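Local coordinates for protein hydrogenase maturation factor (Thermoanaerobacter tengcongensis, PDB 3VTH) that probably transfers the carbamoyl group of carbamoyl phosphate, at the expense of ATP, to the C-terminal cysteine of HypE during [NiFe]-hydrogenase maturation, at residues 454-459 / 475-480. Sequence-based numbering, arbitrary orientation.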
ATOM      1  N   PRO A 454     -17.148 -13.166   8.963  1.00 35.88           N
ATOM      2  CA  PRO A 454     -17.715 -11.869   9.288  1.00 35.12           C
ATOM      3  C   PRO A 454     -19.097 -12.001   9.912  1.00 35.66           C
ATOM      4  O   PRO A 454     -19.910 -12.819   9.468  1.00 35.91           O
ATOM      5  CB  PRO A 454     -17.811 -11.178   7.924  1.00 34.38           C
ATOM      6  CG  PRO A 454     -16.690 -11.791   7.140  1.00 34.64           C
ATOM      7  CD  PRO A 454     -16.677 -13.225   7.568  1.00 35.32           C
ATOM      8  N   GLU A 455     -19.339 -11.203  10.945  1.00 35.62           N
ATOM      9  CA  GLU A 455     -20.654 -11.150  11.591  1.00 37.45           C
ATOM     10  C   GLU A 455     -21.427  -9.883  11.207  1.00 35.86           C
ATOM     11  O   GLU A 455     -22.654  -9.864  11.226  1.00 35.87           O
ATOM     12  CB  GLU A 455     -20.502 -11.307  13.105  1.00 38.94           C
ATOM     13  CG  GLU A 455     -19.964 -12.706  13.470  1.00 44.07           C
ATOM     14  CD  GLU A 455     -19.991 -13.023  14.966  1.00 51.40           C
ATOM     15  OE1 GLU A 455     -19.641 -12.136  15.776  1.00 53.89           O
ATOM     16  OE2 GLU A 455     -20.334 -14.177  15.333  1.00 55.91           O
ATOM     17  N   VAL A 456     -20.692  -8.837  10.825  1.00 33.66           N
ATOM     18  CA  VAL A 456     -21.284  -7.569  10.422  1.00 32.70           C
ATOM     19  C   VAL A 456     -20.446  -7.057   9.254  1.00 30.65           C
ATOM     20  O   VAL A 456     -19.222  -7.271   9.224  1.00 29.38           O
ATOM     21  CB  VAL A 456     -21.286  -6.536  11.600  1.00 33.11           C
ATOM     22  CG1 VAL A 456     -21.688  -5.156  11.138  1.00 32.57           C
ATOM     23  CG2 VAL A 456     -22.240  -6.986  12.739  1.00 36.43           C
ATOM     24  N   VAL A 457     -21.096  -6.414   8.286  1.00 29.41           N
ATOM     25  CA  VAL A 457     -20.379  -5.842   7.142  1.00 27.96           C
ATOM     26  C   VAL A 457     -20.515  -4.317   7.158  1.00 27.37           C
ATOM     27  O   VAL A 457     -21.621  -3.788   7.352  1.00 26.87           O
ATOM     28  CB  VAL A 457     -20.868  -6.429   5.789  1.00 28.55           C
ATOM     29  CG1 VAL A 457     -22.357  -6.125   5.558  1.00 30.76           C
ATOM     30  CG2 VAL A 457     -20.054  -5.851   4.615  1.00 26.99           C
ATOM     31  N   ALA A 458     -19.388  -3.627   6.980  1.00 26.36           N
ATOM     32  CA  ALA A 458     -19.360  -2.178   6.920  1.00 25.77           C
ATOM     33  C   ALA A 458     -19.066  -1.764   5.478  1.00 25.17           C
ATOM     34  O   ALA A 458     -18.253  -2.402   4.775  1.00 24.44           O
ATOM     35  CB  ALA A 458     -18.301  -1.608   7.865  1.00 24.99           C
ATOM     36  N   HIS A 459     -19.745  -0.712   5.038  1.00 24.63           N
ATOM     37  CA  HIS A 459     -19.634  -0.280   3.646  1.00 24.38           C
ATOM     38  C   HIS A 459     -19.838   1.223   3.531  1.00 24.14           C
ATOM     39  O   HIS A 459     -20.337   1.872   4.468  1.00 24.44           O
ATOM     40  CB  HIS A 459     -20.653  -1.039   2.775  1.00 24.73           C
ATOM     41  CG  HIS A 459     -22.083  -0.731   3.101  1.00 26.14           C
ATOM     42  ND1 HIS A 459     -22.748   0.370   2.592  1.00 25.67           N
ATOM     43  CD2 HIS A 459     -22.974  -1.383   3.880  1.00 27.63           C
ATOM     44  CE1 HIS A 459     -23.991   0.375   3.046  1.00 28.67           C
ATOM     45  NE2 HIS A 459     -24.153  -0.683   3.827  1.00 28.36           N
ATOM     46  N   ASP A 475     -25.862 -11.814   3.770  1.00 44.26           N
ATOM     47  CA  ASP A 475     -26.935 -12.038   4.736  1.00 45.67           C
ATOM     48  C   ASP A 475     -26.435 -11.654   6.130  1.00 43.96           C
ATOM     49  O   ASP A 475     -26.392 -12.476   7.038  1.00 45.40           O
ATOM     50  CB  ASP A 475     -27.363 -13.512   4.668  1.00 47.45           C
ATOM     51  CG  ASP A 475     -28.545 -13.838   5.574  1.00 51.51           C
ATOM     52  OD1 ASP A 475     -29.515 -13.047   5.611  1.00 53.65           O
ATOM     53  OD2 ASP A 475     -28.507 -14.916   6.226  1.00 55.23           O
ATOM     54  N   LEU A 476     -26.020 -10.400   6.283  1.00 41.52           N
ATOM     55  CA  LEU A 476     -25.412  -9.936   7.527  1.00 39.41           C
ATOM     56  C   LEU A 476     -25.961  -8.559   7.853  1.00 38.18           C
ATOM     57  O   LEU A 476     -26.314  -7.833   6.937  1.00 37.71           O
ATOM     58  CB  LEU A 476     -23.884  -9.832   7.376  1.00 37.30           C
ATOM     59  CG  LEU A 476     -22.985 -11.050   7.155  1.00 37.93           C
ATOM     60  CD1 LEU A 476     -21.570 -10.580   6.856  1.00 36.72           C
ATOM     61  CD2 LEU A 476     -23.018 -12.015   8.369  1.00 37.69           C
ATOM     62  N   PRO A 477     -26.008  -8.191   9.150  1.00 37.61           N
ATOM     63  CA  PRO A 477     -26.332  -6.812   9.522  1.00 36.91           C
ATOM     64  C   PRO A 477     -25.301  -5.870   8.884  1.00 34.81           C
ATOM     65  O   PRO A 477     -24.125  -6.239   8.780  1.00 33.26           O
ATOM     66  CB  PRO A 477     -26.155  -6.806  11.045  1.00 37.64           C
ATOM     67  CG  PRO A 477     -26.281  -8.257  11.465  1.00 39.04           C
ATOM     68  CD  PRO A 477     -25.668  -9.015  10.327  1.00 38.28           C
ATOM     69  N   LYS A 478     -25.745  -4.686   8.465  1.00 33.60           N
ATOM     70  CA  LYS A 478     -24.901  -3.725   7.748  1.00 32.46           C
ATOM     71  C   LYS A 478     -24.775  -2.420   8.519  1.00 31.64           C
ATOM     72  O   LYS A 478     -25.745  -1.964   9.148  1.00 31.94           O
ATOM     73  CB  LYS A 478     -25.488  -3.426   6.361  1.00 33.25           C
ATOM     74  CG  LYS A 478     -25.360  -4.583   5.387  1.00 36.08           C
ATOM     75  CD  LYS A 478     -26.591  -4.801   4.530  1.00 40.26           C
ATOM     76  CE  LYS A 478     -26.656  -6.287   4.145  1.00 43.57           C
ATOM     77  NZ  LYS A 478     -27.989  -6.679   3.616  1.00 46.73           N
ATOM     78  N   ILE A 479     -23.579  -1.833   8.467  1.00 29.24           N
ATOM     79  CA  ILE A 479     -23.351  -0.478   8.950  1.00 28.89           C
ATOM     80  C   ILE A 479     -22.796   0.376   7.795  1.00 27.67           C
ATOM     81  O   ILE A 479     -21.745   0.054   7.235  1.00 27.19           O
ATOM     82  CB  ILE A 479     -22.433  -0.447  10.204  1.00 28.51           C
ATOM     83  CG1 ILE A 479     -23.118  -1.173  11.386  1.00 31.22           C
ATOM     84  CG2 ILE A 479     -22.120   1.002  10.602  1.00 28.63           C
ATOM     85  CD1 ILE A 479     -22.223  -1.390  12.613  1.00 30.24           C
ATOM     86  N   GLU A 480     -23.524   1.434   7.427  1.00 27.64           N
ATOM     87  CA  GLU A 480     -23.066   2.360   6.397  1.00 26.99           C
ATOM     88  C   GLU A 480     -22.171   3.400   7.038  1.00 26.20           C
ATOM     89  O   GLU A 480     -22.460   3.884   8.139  1.00 27.26           O
ATOM     90  CB  GLU A 480     -24.254   3.012   5.650  1.00 28.18           C
ATOM     91  CG  GLU A 480     -25.186   3.895   6.512  1.00 31.51           C
ATOM     92  CD  GLU A 480     -26.294   4.592   5.700  1.00 38.30           C
ATOM     93  OE1 GLU A 480     -26.968   5.495   6.265  1.00 38.49           O
ATOM     94  OE2 GLU A 480     -26.487   4.238   4.509  1.00 38.62           O
TER
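Val457 and His459 knit their strand in parallel register to the strand of Lys478 and Glu480. Val457 bonds both ways, giving its N-H to Pro477 O and accepting from Ile479 N at its O (3.0 Å); Ile479 O in turn accepts from His459 N. Pro477, lacking an N-H, cannot extend the ladder back to Glu455 O, against which its CD rests at 3.3 Å.

Packing is tight on the face of Val457 and His459. Beta-branched Val457 sets CG1 between its backbone N and carbonyl carbon (chi1 61°), which presses it to 3.4 Å from Lys478 CG, closer than usual for two carbons. The flat imidazole of His459 can lie against Glu480 CA, 4.2 Å from the centroid in a CH-pi contact, while its edge meets Lys478 CB. Were His459 replaced by alanine, both would probably lose this surface, and a gap would be likely to open beneath helix 466-473. Leu476 also packs closely, its CD2 3.4 Å from Pro454 O. The loose, solvent side belongs to exposed Glu480 and the outward end of Lys478.

These strands and helix 466-473 form a right-handed beta-alpha-beta crossover in the Kae1-like domain. The helix packs on Val457 and His459; across the sheet, small Ala458 and branched Ile479 give helix 737-749 an apolar face. Strand 402-404 flanks 456-460, leaving 478-481 outermost.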